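Local coordinates for CYCLIN domain-containing protein (Chaetomium thermophilum, PDB 6Z3U) that probably serves as the cyclin H-type regulatory subunit of the CDK-activating kinase complex, in which it is bound to a protein kinase and a RING-type protein, at residues 247-252 and 321-326; 189-194 and 238-243; 78-83 and 126-131; 34-39 and 84-89; 143-148 and 170-175. All blocks are in the same frame, centred on the assembly; numbering follows the deposited sequence.

Interaction 1: residues 247-252 and 321-326; sequences ADRGLA and TIEACR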
# COMPACT_ATOMS: atom_id res chain seq x y z
N ALA A 247 25.96 -10.85 8.90
CA ALA A 247 26.40 -10.08 10.06
C ALA A 247 26.80 -11.00 11.21
O ALA A 247 27.79 -10.73 11.91
CB ALA A 247 25.30 -9.12 10.50
N ASP A 248 26.04 -12.07 11.43
CA ASP A 248 26.33 -13.00 12.53
C ASP A 248 25.66 -14.33 12.17
O ASP A 248 24.49 -14.55 12.47
CB ASP A 248 25.84 -12.46 13.86
CG ASP A 248 26.36 -13.25 15.05
OD1 ASP A 248 26.47 -14.49 14.94
OD2 ASP A 248 26.66 -12.62 16.09
N ARG A 249 26.43 -15.22 11.53
CA ARG A 249 25.88 -16.49 11.08
C ARG A 249 25.31 -17.30 12.24
O ARG A 249 24.34 -18.04 12.05
CB ARG A 249 26.96 -17.30 10.35
CG ARG A 249 26.42 -18.54 9.63
CD ARG A 249 27.55 -19.45 9.17
NE ARG A 249 28.23 -18.95 7.98
CZ ARG A 249 27.80 -19.12 6.73
NH1 ARG A 249 28.50 -18.63 5.72
NH2 ARG A 249 26.66 -19.76 6.50
N GLY A 250 25.90 -17.17 13.43
CA GLY A 250 25.40 -17.92 14.57
C GLY A 250 23.96 -17.58 14.90
O GLY A 250 23.14 -18.47 15.16
N LEU A 251 23.63 -16.29 14.91
CA LEU A 251 22.26 -15.88 15.23
C LEU A 251 21.28 -16.35 14.17
O LEU A 251 20.18 -16.82 14.49
CB LEU A 251 22.20 -14.36 15.37
CG LEU A 251 22.99 -13.74 16.53
CD1 LEU A 251 22.88 -12.23 16.48
CD2 LEU A 251 22.50 -14.28 17.86
N ALA A 252 21.65 -16.25 12.89
CA ALA A 252 20.75 -16.66 11.82
C ALA A 252 20.46 -18.15 11.88
O ALA A 252 19.30 -18.57 11.77
CB ALA A 252 21.35 -16.28 10.46
N THR A 321 18.25 -22.22 0.68
CA THR A 321 17.79 -21.01 -0.00
C THR A 321 18.46 -19.76 0.57
O THR A 321 18.89 -18.88 -0.18
CB THR A 321 16.27 -20.89 0.09
OG1 THR A 321 15.66 -22.06 -0.46
CG2 THR A 321 15.79 -19.66 -0.67
N ILE A 322 18.56 -19.67 1.90
CA ILE A 322 19.22 -18.53 2.52
C ILE A 322 20.69 -18.48 2.10
O ILE A 322 21.24 -17.41 1.85
CB ILE A 322 19.07 -18.58 4.05
CG1 ILE A 322 17.60 -18.68 4.46
CG2 ILE A 322 19.71 -17.34 4.68
CD1 ILE A 322 16.75 -17.52 4.02
N GLU A 323 21.33 -19.65 2.02
CA GLU A 323 22.74 -19.68 1.62
C GLU A 323 22.91 -19.20 0.19
O GLU A 323 23.89 -18.51 -0.13
CB GLU A 323 23.29 -21.10 1.78
CG GLU A 323 24.81 -21.18 1.91
CD GLU A 323 25.34 -20.44 3.12
OE1 GLU A 323 26.37 -19.75 2.99
OE2 GLU A 323 24.71 -20.53 4.20
N ALA A 324 21.96 -19.54 -0.69
CA ALA A 324 21.99 -19.01 -2.05
C ALA A 324 21.83 -17.50 -2.05
O ALA A 324 22.53 -16.79 -2.78
CB ALA A 324 20.90 -19.67 -2.89
N CYS A 325 20.92 -16.98 -1.22
CA CYS A 325 20.78 -15.54 -1.09
C CYS A 325 21.99 -14.92 -0.41
O CYS A 325 22.41 -13.81 -0.77
CB CYS A 325 19.51 -15.21 -0.30
SG CYS A 325 19.19 -13.44 -0.10
N ARG A 326 22.56 -15.62 0.57
CA ARG A 326 23.74 -15.10 1.25
C ARG A 326 24.89 -14.87 0.27
O ARG A 326 25.64 -13.90 0.40
CB ARG A 326 24.17 -16.08 2.35
CG ARG A 326 25.05 -15.47 3.43
CD ARG A 326 25.51 -16.53 4.42
NE ARG A 326 26.28 -15.97 5.53
CZ ARG A 326 27.59 -15.77 5.51
NH1 ARG A 326 28.31 -16.07 4.44
NH2 ARG A 326 28.20 -15.25 6.58
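The guanidinium group of Arg249 overlaps that of Arg326: Arg249 CZ sits over the centre of the Arg326 group, 3.6 Å from Arg326 CZ. The two groups lie face over face, tilted by 32°; the nitrogens that come close are all donors, so no bond joins them. Glu323 supplies the opposite charge. It meets Arg249 at the edge of the guanidinium, and NH2 of Arg249 donates to Glu323 OE2 over 3.1 Å, a salt bridge with an N-H...O angle of 148°. The oxygen is approached on its syn side, with the donor somewhat out of the carboxylate plane, and lies almost exactly in the guanidinium plane. Arg326 runs straight from CG to NE, which carries its guanidinium over one face of that of Arg249, while its NH2 donates to Ser245 O. That bond and the carboxylate of Glu323 probably offset the closeness of two like charges. The contact lies at the surface of the C-terminal cyclin domain, an all-helical unit, and ties the first turn of helix 249-261 to helix 313-330. Asp248 is the joint between helix 236-247 and helix 249-261: it is the first residue to leave the former and the N-cap of the latter. Its OD1 accepts a weak bond from Leu251 N, at 3.4 Å, and its OD2 is held in a salt bridge by Arg209 of helix 207-221. Arg249 thus springs from the start of its helix, and the bend about the CG-CD bond (chi3 -76°) brings NH2 to the carboxylate of Glu323.

Interaction 2: residues 189-194 and 238-243; sequences FRALRG and QIMLAA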
# COMPACT_ATOMS: atom_id res chain seq x y z
N PHE A 189 13.37 -4.48 6.11
CA PHE A 189 13.84 -3.68 7.24
C PHE A 189 13.04 -3.98 8.50
O PHE A 189 13.61 -4.30 9.55
CB PHE A 189 13.76 -2.19 6.89
CG PHE A 189 14.48 -1.83 5.62
CD1 PHE A 189 15.86 -1.77 5.58
CD2 PHE A 189 13.76 -1.54 4.47
CE1 PHE A 189 16.52 -1.43 4.41
CE2 PHE A 189 14.42 -1.21 3.30
CZ PHE A 189 15.80 -1.15 3.27
N ARG A 190 11.71 -3.89 8.42
CA ARG A 190 10.89 -4.20 9.58
C ARG A 190 10.99 -5.67 9.96
O ARG A 190 10.89 -6.01 11.15
CB ARG A 190 9.44 -3.82 9.31
CG ARG A 190 8.59 -3.70 10.56
CD ARG A 190 7.18 -3.25 10.22
NE ARG A 190 7.14 -1.89 9.68
CZ ARG A 190 7.15 -1.59 8.39
NH1 ARG A 190 7.19 -2.55 7.47
NH2 ARG A 190 7.11 -0.32 8.01
N ALA A 191 11.17 -6.55 8.98
CA ALA A 191 11.39 -7.96 9.28
C ALA A 191 12.63 -8.15 10.14
O ALA A 191 12.66 -9.05 11.00
CB ALA A 191 11.52 -8.75 7.98
N LEU A 192 13.67 -7.33 9.93
CA LEU A 192 14.89 -7.46 10.73
C LEU A 192 14.62 -7.16 12.20
O LEU A 192 15.00 -7.93 13.08
CB LEU A 192 15.96 -6.52 10.18
CG LEU A 192 17.26 -6.40 10.99
CD1 LEU A 192 17.98 -7.73 11.10
CD2 LEU A 192 18.17 -5.35 10.36
N ARG A 193 13.95 -6.04 12.48
CA ARG A 193 13.66 -5.69 13.86
C ARG A 193 12.74 -6.71 14.51
O ARG A 193 12.79 -6.92 15.72
CB ARG A 193 13.05 -4.29 13.92
CG ARG A 193 12.99 -3.69 15.32
CD ARG A 193 12.96 -2.17 15.26
NE ARG A 193 14.31 -1.61 15.18
CZ ARG A 193 14.57 -0.32 14.96
NH1 ARG A 193 13.58 0.55 14.79
NH2 ARG A 193 15.83 0.10 14.89
N GLY A 194 11.90 -7.37 13.71
CA GLY A 194 11.08 -8.45 14.24
C GLY A 194 11.91 -9.67 14.60
O GLY A 194 11.65 -10.33 15.61
N GLN A 238 13.52 -14.24 3.64
CA GLN A 238 14.73 -14.91 3.17
C GLN A 238 15.88 -13.92 3.05
O GLN A 238 17.00 -14.19 3.51
CB GLN A 238 14.45 -15.59 1.84
CG GLN A 238 13.45 -16.73 1.93
CD GLN A 238 12.99 -17.23 0.57
OE1 GLN A 238 13.39 -16.69 -0.46
NE2 GLN A 238 12.16 -18.26 0.57
N ILE A 239 15.63 -12.76 2.43
CA ILE A 239 16.67 -11.74 2.32
C ILE A 239 17.08 -11.25 3.70
O ILE A 239 18.27 -11.06 3.98
CB ILE A 239 16.18 -10.58 1.43
CG1 ILE A 239 15.92 -11.08 0.00
CG2 ILE A 239 17.20 -9.45 1.42
CD1 ILE A 239 15.24 -10.06 -0.88
N MET A 240 16.10 -11.02 4.58
CA MET A 240 16.40 -10.52 5.92
C MET A 240 17.32 -11.48 6.67
O MET A 240 18.32 -11.06 7.27
CB MET A 240 15.10 -10.29 6.69
CG MET A 240 15.30 -9.89 8.14
SD MET A 240 15.41 -11.31 9.24
CE MET A 240 16.81 -10.85 10.24
N LEU A 241 16.99 -12.77 6.66
CA LEU A 241 17.84 -13.76 7.32
C LEU A 241 19.23 -13.81 6.68
O LEU A 241 20.22 -14.04 7.38
CB LEU A 241 17.18 -15.14 7.27
CG LEU A 241 15.92 -15.32 8.13
CD1 LEU A 241 15.18 -16.58 7.73
CD2 LEU A 241 16.28 -15.36 9.61
N ALA A 242 19.31 -13.58 5.37
CA ALA A 242 20.61 -13.63 4.70
C ALA A 242 21.50 -12.48 5.15
O ALA A 242 22.69 -12.68 5.43
CB ALA A 242 20.41 -13.60 3.19
N ALA A 243 20.95 -11.26 5.23
CA ALA A 243 21.73 -10.13 5.71
C ALA A 243 22.17 -10.34 7.15
O ALA A 243 23.30 -9.98 7.53
CB ALA A 243 20.93 -8.84 5.58
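Met240 contributes no flat group, and the one it packs on is the peptide between Ala191 and Leu192: CG and SD of Met240 both lie over the same face of it, with CG 3.8 Å from Ala191 C and SD 4.0 Å from Ala191 O. Leu192 N of this peptide makes a weak backbone bond to Phe189 O. This is helix-to-helix packing inside the C-terminal cyclin domain, joining the start of helix 189-200 to helix 236-247, and all three touching residues are buried. Within segments 189-194 and 238-243 the closest CA atoms are those of Leu192 and Met240, 5.9 Å apart. The CB of Ala191 rests against the base of the methionine, 4.0 Å from Met240 CG. Because CG of Met240 stands opposite its own backbone nitrogen (chi1 175°), the side chain is directed at helix 189-200, and the bends at chi2 and chi3 lay the sulfur and methyl along it. Replacing Met240 with an alanine is likely to leave a gap over the Ala191–Leu192 peptide and take from Leu192 CD1 the methyl that meets it. Around the contact, Pro188 also touches Met240, and Ala217 and Arg218 of helix 207-221 pack on Leu192. The methionine ends by crossing Leu192 at about a right angle, its methyl CE meeting Leu192 CD1.

Interaction 3: residues 78-83 and 126-131; sequences PEFLTP and SIMTYP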
# COMPACT_ATOMS: atom_id res chain seq x y z
N PRO A 78 24.03 2.16 -35.73
CA PRO A 78 25.01 2.26 -34.65
C PRO A 78 25.15 0.96 -33.88
O PRO A 78 24.42 -0.01 -34.08
CB PRO A 78 24.42 3.37 -33.77
CG PRO A 78 22.94 3.19 -33.92
CD PRO A 78 22.71 2.70 -35.34
N GLU A 79 26.12 0.96 -32.96
CA GLU A 79 26.35 -0.17 -32.08
C GLU A 79 25.39 -0.08 -30.89
O GLU A 79 25.43 0.88 -30.13
CB GLU A 79 27.79 -0.19 -31.59
CG GLU A 79 28.83 -0.02 -32.68
CD GLU A 79 30.23 0.12 -32.12
OE1 GLU A 79 31.09 0.72 -32.80
OE2 GLU A 79 30.47 -0.35 -30.99
N PHE A 80 24.53 -1.08 -30.75
CA PHE A 80 23.56 -1.11 -29.66
C PHE A 80 24.18 -1.73 -28.41
O PHE A 80 25.10 -2.55 -28.50
CB PHE A 80 22.32 -1.90 -30.08
CG PHE A 80 21.57 -1.27 -31.22
CD1 PHE A 80 20.62 -0.29 -31.01
CD2 PHE A 80 21.82 -1.68 -32.52
CE1 PHE A 80 19.94 0.29 -32.06
CE2 PHE A 80 21.14 -1.11 -33.58
CZ PHE A 80 20.20 -0.13 -33.35
N LEU A 81 23.67 -1.32 -27.25
CA LEU A 81 24.20 -1.82 -25.99
C LEU A 81 23.97 -3.32 -25.84
O LEU A 81 22.95 -3.85 -26.29
CB LEU A 81 23.56 -1.08 -24.81
CG LEU A 81 23.93 0.39 -24.60
CD1 LEU A 81 23.40 0.87 -23.26
CD2 LEU A 81 25.44 0.58 -24.67
N THR A 82 24.93 -4.00 -25.21
CA THR A 82 24.78 -5.41 -24.89
C THR A 82 23.89 -5.57 -23.65
O THR A 82 23.89 -4.71 -22.77
CB THR A 82 26.14 -6.04 -24.61
OG1 THR A 82 27.17 -5.28 -25.26
CG2 THR A 82 26.21 -7.47 -25.11
N PRO A 83 23.11 -6.65 -23.57
CA PRO A 83 22.30 -6.87 -22.36
C PRO A 83 23.08 -6.71 -21.06
O PRO A 83 22.55 -6.17 -20.09
CB PRO A 83 21.78 -8.30 -22.54
CG PRO A 83 21.70 -8.48 -24.02
CD PRO A 83 22.84 -7.68 -24.60
N SER A 126 13.84 -1.16 -21.95
CA SER A 126 15.28 -1.13 -22.18
C SER A 126 15.83 0.26 -21.90
O SER A 126 15.13 1.27 -22.03
CB SER A 126 15.60 -1.53 -23.62
OG SER A 126 16.77 -0.86 -24.06
N ILE A 127 17.11 0.31 -21.50
CA ILE A 127 17.78 1.58 -21.25
C ILE A 127 17.91 2.40 -22.53
O ILE A 127 18.04 3.62 -22.47
CB ILE A 127 19.16 1.31 -20.62
CG1 ILE A 127 19.01 0.86 -19.17
CG2 ILE A 127 20.04 2.55 -20.70
CD1 ILE A 127 18.73 2.00 -18.21
N MET A 128 17.90 1.75 -23.69
CA MET A 128 17.99 2.45 -24.97
C MET A 128 16.67 3.10 -25.37
O MET A 128 16.64 3.82 -26.38
CB MET A 128 18.43 1.49 -26.07
CG MET A 128 19.80 0.90 -25.84
SD MET A 128 20.30 -0.22 -27.16
CE MET A 128 19.60 -1.77 -26.61
N THR A 129 15.59 2.88 -24.62
CA THR A 129 14.28 3.44 -24.94
C THR A 129 13.97 4.69 -24.12
O THR A 129 13.52 5.69 -24.68
CB THR A 129 13.19 2.38 -24.71
OG1 THR A 129 13.61 1.13 -25.26
CG2 THR A 129 11.89 2.81 -25.37
N TYR A 130 14.18 4.65 -22.81
CA TYR A 130 13.89 5.77 -21.93
C TYR A 130 15.13 6.14 -21.12
O TYR A 130 15.89 5.25 -20.72
CB TYR A 130 12.72 5.45 -20.99
CG TYR A 130 11.44 5.08 -21.72
CD1 TYR A 130 10.74 6.04 -22.44
CD2 TYR A 130 10.94 3.79 -21.69
CE1 TYR A 130 9.57 5.71 -23.11
CE2 TYR A 130 9.77 3.45 -22.35
CZ TYR A 130 9.09 4.42 -23.06
OH TYR A 130 7.93 4.08 -23.73
N PRO A 131 15.34 7.42 -20.84
CA PRO A 131 16.61 7.87 -20.26
C PRO A 131 16.73 7.50 -18.79
O PRO A 131 15.95 7.97 -17.96
CB PRO A 131 16.57 9.40 -20.44
CG PRO A 131 15.13 9.74 -20.49
CD PRO A 131 14.39 8.54 -21.04
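Met128 leaves its backbone with CG anti to the carbonyl carbon (chi1 -62°), continues straight through chi2 and bends only at the sulfur, which brings SD up against the Phe80 ring edge and the Leu81 amide. There SD accepts from the backbone, Leu81 N standing 3.5 Å from Met128 SD in a weak N-H...S bond. The same sulfur lies at the edge of the Phe80 ring, near its plane: it is 3.9 Å from Phe80 CD1 and 5.2 Å from the ring centroid, a Met-aromatic contact of the edge-on kind. Leu81 CB also touches Met128 SD, at 4.1 Å. Two loops are pinned here, the one leading into helix 83-103 and the one between helices 108-124 and 132-146 of the N-terminal cyclin fold, with helix 25-48 alongside through Asn36. A leucine in place of Met128 would probably leave the Leu81 amide without its sulfur acceptor and the Phe80 edge without its partner. The methionine itself is positioned by an ST turn, in which Met128 N donates to Ser126 OG over 2.9 Å, and its backbone is also bonded to Asp362. Leu357 of helix 343-358 packs on both Leu81 and Met128.

Interaction 4: residues 34-39 and 84-89; sequences KTNAAA and AEELLL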
# COMPACT_ATOMS: atom_id res chain seq x y z
N LYS A 34 15.36 -10.41 -24.10
CA LYS A 34 14.29 -10.17 -25.06
C LYS A 34 13.86 -8.71 -25.09
O LYS A 34 13.47 -8.20 -26.14
CB LYS A 34 13.09 -11.07 -24.74
CG LYS A 34 13.32 -12.54 -25.06
CD LYS A 34 12.21 -13.42 -24.52
CE LYS A 34 12.44 -14.89 -24.86
NZ LYS A 34 11.30 -15.75 -24.47
N THR A 35 13.91 -8.03 -23.94
CA THR A 35 13.58 -6.61 -23.90
C THR A 35 14.62 -5.79 -24.67
O THR A 35 14.27 -4.84 -25.38
CB THR A 35 13.49 -6.13 -22.45
OG1 THR A 35 12.50 -6.90 -21.76
CG2 THR A 35 13.08 -4.67 -22.39
N ASN A 36 15.90 -6.14 -24.50
CA ASN A 36 16.98 -5.50 -25.24
C ASN A 36 16.90 -5.81 -26.73
O ASN A 36 17.04 -4.92 -27.57
CB ASN A 36 18.33 -5.97 -24.68
CG ASN A 36 19.50 -5.70 -25.62
OD1 ASN A 36 19.74 -6.48 -26.54
ND2 ASN A 36 20.26 -4.65 -25.34
N ALA A 37 16.67 -7.09 -27.08
CA ALA A 37 16.59 -7.47 -28.48
C ALA A 37 15.41 -6.81 -29.18
O ALA A 37 15.54 -6.34 -30.32
CB ALA A 37 16.50 -8.99 -28.60
N ALA A 38 14.25 -6.78 -28.52
CA ALA A 38 13.09 -6.12 -29.11
C ALA A 38 13.34 -4.63 -29.29
O ALA A 38 12.99 -4.05 -30.32
CB ALA A 38 11.85 -6.35 -28.24
N ALA A 39 13.95 -3.99 -28.28
CA ALA A 39 14.31 -2.58 -28.41
C ALA A 39 15.29 -2.37 -29.55
O ALA A 39 15.20 -1.38 -30.28
CB ALA A 39 14.91 -2.07 -27.10
N ALA A 84 24.34 -7.17 -21.03
CA ALA A 84 25.16 -6.99 -19.84
C ALA A 84 25.52 -5.52 -19.63
O ALA A 84 25.48 -5.03 -18.50
CB ALA A 84 26.43 -7.84 -19.95
N GLU A 85 25.86 -4.81 -20.71
CA GLU A 85 26.12 -3.38 -20.60
C GLU A 85 24.86 -2.62 -20.23
O GLU A 85 24.93 -1.60 -19.53
CB GLU A 85 26.68 -2.84 -21.91
CG GLU A 85 28.04 -3.40 -22.29
CD GLU A 85 28.56 -2.86 -23.61
OE1 GLU A 85 29.79 -2.84 -23.80
OE2 GLU A 85 27.73 -2.46 -24.45
N GLU A 86 23.70 -3.10 -20.67
CA GLU A 86 22.43 -2.51 -20.27
C GLU A 86 22.22 -2.69 -18.78
O GLU A 86 21.87 -1.74 -18.06
CB GLU A 86 21.29 -3.13 -21.08
CG GLU A 86 20.21 -2.15 -21.51
CD GLU A 86 19.18 -2.79 -22.43
OE1 GLU A 86 19.50 -3.01 -23.61
OE2 GLU A 86 18.06 -3.07 -21.97
N LEU A 87 22.43 -3.91 -18.28
CA LEU A 87 22.28 -4.19 -16.86
C LEU A 87 23.33 -3.46 -16.03
O LEU A 87 23.08 -3.16 -14.85
CB LEU A 87 22.38 -5.70 -16.62
CG LEU A 87 22.16 -6.22 -15.20
CD1 LEU A 87 20.86 -5.71 -14.62
CD2 LEU A 87 22.20 -7.74 -15.19
N LEU A 88 24.50 -3.19 -16.61
CA LEU A 88 25.55 -2.50 -15.87
C LEU A 88 25.15 -1.06 -15.56
O LEU A 88 25.40 -0.56 -14.46
CB LEU A 88 26.86 -2.54 -16.65
CG LEU A 88 28.16 -2.51 -15.85
CD1 LEU A 88 29.35 -2.78 -16.76
CD2 LEU A 88 28.33 -1.19 -15.13
N LEU A 89 24.52 -0.38 -16.52
CA LEU A 89 24.10 1.00 -16.27
C LEU A 89 22.96 1.05 -15.26
O LEU A 89 22.88 1.98 -14.46
CB LEU A 89 23.68 1.67 -17.58
CG LEU A 89 24.79 2.01 -18.57
CD1 LEU A 89 24.22 2.76 -19.77
CD2 LEU A 89 25.89 2.83 -17.91
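Asn36 and Glu86 meet side chain to side chain and join helix 25-48 to helix 83-103; a long helix packed beside the first cyclin fold is also found in cyclin H of other species. The polar link is a hydrogen bond from Asn36 ND2 to Glu86 OE1. Its modelled length of 2.5 Å is doubtful at this resolution, but the direction is clear, with an N-H...O angle of 170°. The donor approaches the syn side of OE1, 31° out of the carboxylate plane, whereas the oxygen lies close to the plane of the amide. Both groups are put there by their chains: CG of Asn36 is anti to the backbone N (chi1 163°), which places the amide against Glu86, and Glu86 reaches across extended beyond CG. The two helices can stay apart, the CA atoms of Asn36 and Glu86 being 8.0 Å from each other.

Beyond the bond there is only close van der Waals approach, Asn36 CB lying 3.4 Å from Glu86 OE1.

Further polar partners hold the pair, which is buried. ND2 of Asn36 also donates to Leu81 O, so that one amide nitrogen serves two acceptors, and this is likely to fix which way the amide is flipped. The second carboxylate oxygen has a weak bond of its own to Ser126, and the amide N-H on OE1 would probably help stabilise a negative charge here. Beside the pair, Met128 touches both Asn36 and Glu86, while Thr35 OG1 is bonded to Ile123 O. The more distant carboxylate oxygen, Glu86 OE2, lies 4.0 Å from Asn36 CB.

Interaction 5: residues 143-148 and 170-175; sequences GCKAEG and AGEFLL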
# COMPACT_ATOMS: atom_id res chain seq x y z
N GLY A 143 8.30 6.85 -5.67
CA GLY A 143 8.51 6.05 -4.47
C GLY A 143 7.97 6.72 -3.22
O GLY A 143 7.44 6.06 -2.33
N CYS A 144 8.12 8.04 -3.13
CA CYS A 144 7.52 8.78 -2.03
C CYS A 144 6.02 8.55 -1.98
O CYS A 144 5.47 8.15 -0.94
CB CYS A 144 7.83 10.28 -2.17
SG CYS A 144 9.54 10.74 -1.86
N LYS A 145 5.34 8.80 -3.10
CA LYS A 145 3.89 8.63 -3.14
C LYS A 145 3.49 7.22 -2.74
O LYS A 145 2.56 7.02 -1.94
CB LYS A 145 3.38 8.96 -4.54
CG LYS A 145 3.61 10.41 -4.96
CD LYS A 145 2.97 10.70 -6.32
CE LYS A 145 2.89 12.19 -6.58
NZ LYS A 145 2.31 12.50 -7.92
N ALA A 146 4.19 6.22 -3.28
CA ALA A 146 3.86 4.83 -2.97
C ALA A 146 4.00 4.53 -1.48
O ALA A 146 3.40 3.56 -1.00
CB ALA A 146 4.75 3.89 -3.78
N GLU A 147 4.77 5.33 -0.75
CA GLU A 147 4.99 5.12 0.68
C GLU A 147 4.28 6.17 1.53
O GLU A 147 4.62 6.35 2.70
CB GLU A 147 6.48 5.11 0.99
CG GLU A 147 7.22 3.94 0.36
CD GLU A 147 6.78 2.59 0.92
OE1 GLU A 147 6.35 2.55 2.09
OE2 GLU A 147 6.86 1.58 0.19
N GLY A 148 3.30 6.87 0.96
CA GLY A 148 2.49 7.79 1.72
C GLY A 148 3.03 9.20 1.82
O GLY A 148 2.45 10.01 2.55
N ALA A 170 6.87 14.17 -16.43
CA ALA A 170 6.66 13.54 -17.73
C ALA A 170 6.85 12.03 -17.68
O ALA A 170 6.29 11.32 -18.52
CB ALA A 170 7.61 14.14 -18.77
N GLY A 171 7.62 11.53 -16.72
CA GLY A 171 7.89 10.11 -16.64
C GLY A 171 7.09 9.39 -15.57
O GLY A 171 7.16 8.17 -15.46
N GLU A 172 6.32 10.14 -14.78
CA GLU A 172 5.60 9.53 -13.66
C GLU A 172 4.65 8.44 -14.15
O GLU A 172 4.74 7.28 -13.71
CB GLU A 172 4.82 10.60 -12.88
CG GLU A 172 4.26 10.09 -11.56
CD GLU A 172 3.36 11.10 -10.86
OE1 GLU A 172 3.35 11.11 -9.61
OE2 GLU A 172 2.67 11.87 -11.56
N PHE A 173 3.73 8.78 -15.05
CA PHE A 173 2.78 7.79 -15.53
C PHE A 173 3.49 6.70 -16.33
O PHE A 173 3.09 5.53 -16.28
CB PHE A 173 1.70 8.45 -16.39
CG PHE A 173 0.53 7.56 -16.68
CD1 PHE A 173 -0.24 7.05 -15.64
CD2 PHE A 173 0.20 7.23 -17.98
CE1 PHE A 173 -1.32 6.22 -15.90
CE2 PHE A 173 -0.88 6.41 -18.25
CZ PHE A 173 -1.64 5.90 -17.21
N LEU A 174 4.53 7.06 -17.07
CA LEU A 174 5.31 6.06 -17.78
C LEU A 174 5.87 5.03 -16.82
O LEU A 174 5.78 3.82 -17.06
CB LEU A 174 6.43 6.75 -18.56
CG LEU A 174 7.26 5.85 -19.48
CD1 LEU A 174 6.41 5.31 -20.63
CD2 LEU A 174 8.48 6.60 -20.01
N LEU A 175 6.45 5.48 -15.70
CA LEU A 175 6.95 4.55 -14.70
C LEU A 175 5.84 3.67 -14.16
O LEU A 175 6.03 2.47 -13.95
CB LEU A 175 7.62 5.33 -13.56
CG LEU A 175 8.08 4.52 -12.35
CD1 LEU A 175 9.24 3.61 -12.72
CD2 LEU A 175 8.46 5.43 -11.19
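Lys145 NZ and Glu172 OE1 form a salt bridge, modelled at 2.4 Å, a length too short to be trusted. Both residues are buried and reach out extended beyond CG, crossing at about a right angle. Glu172 OE1 is met by NZ and also lies against the last carbons of the lysine chain, 3.2 Å from Lys145 CE and 3.3 Å from Lys145 CD. The carboxylate's other oxygen, OE2, accepts from the backbone N of Met134 of the kinase chain, and NZ donates to the carbonyl oxygens of Asp132 and Met134 of that chain. A lysine and a glutamate that together grip main-chain groups of the kinase are a hallmark of cyclin–CDK interfaces, as in cyclin A bound to CDK2, and here they join the N-terminal cyclin fold to its kinase partner. Farther out, Phe150 packs on Lys145, and Phe141 and Phe142 of helix 132-146 lie beside Glu172. Lys145 stands on the last turn of that helix, which a Schellman motif closes: Ala149 N bonds to Cys144 O and Gly148 N to Lys145 O, with Gly148 at positive phi. Glu172 lies in helix 172-178, its CG anti to the backbone N (chi1 -169°), and Leu175 packs on Val138 and Phe142.

In the fold
Interactions 3 and 4 form one neighbourhood, their centres 6 Å apart: Met128 CE of interaction 3 packs on Glu86 OE1 of interaction 4 at 3.2 Å. Interaction 5, at the kinase interface, is 23 Å from interaction 3 between centres, yet Tyr130 CD1 meets Leu174 CD2 at 3.4 Å. Interactions 1 and 2 share the C-terminal cyclin domain, with centres 10 Å apart, and touch through Cys325 and Ala242. Helices 172-178 and 189-200 follow one another, and interactions 5 and 2 approach to about 7 Å between nearest atoms; Arg190 of interaction 2 also bridges to Asp247 of the kinase chain.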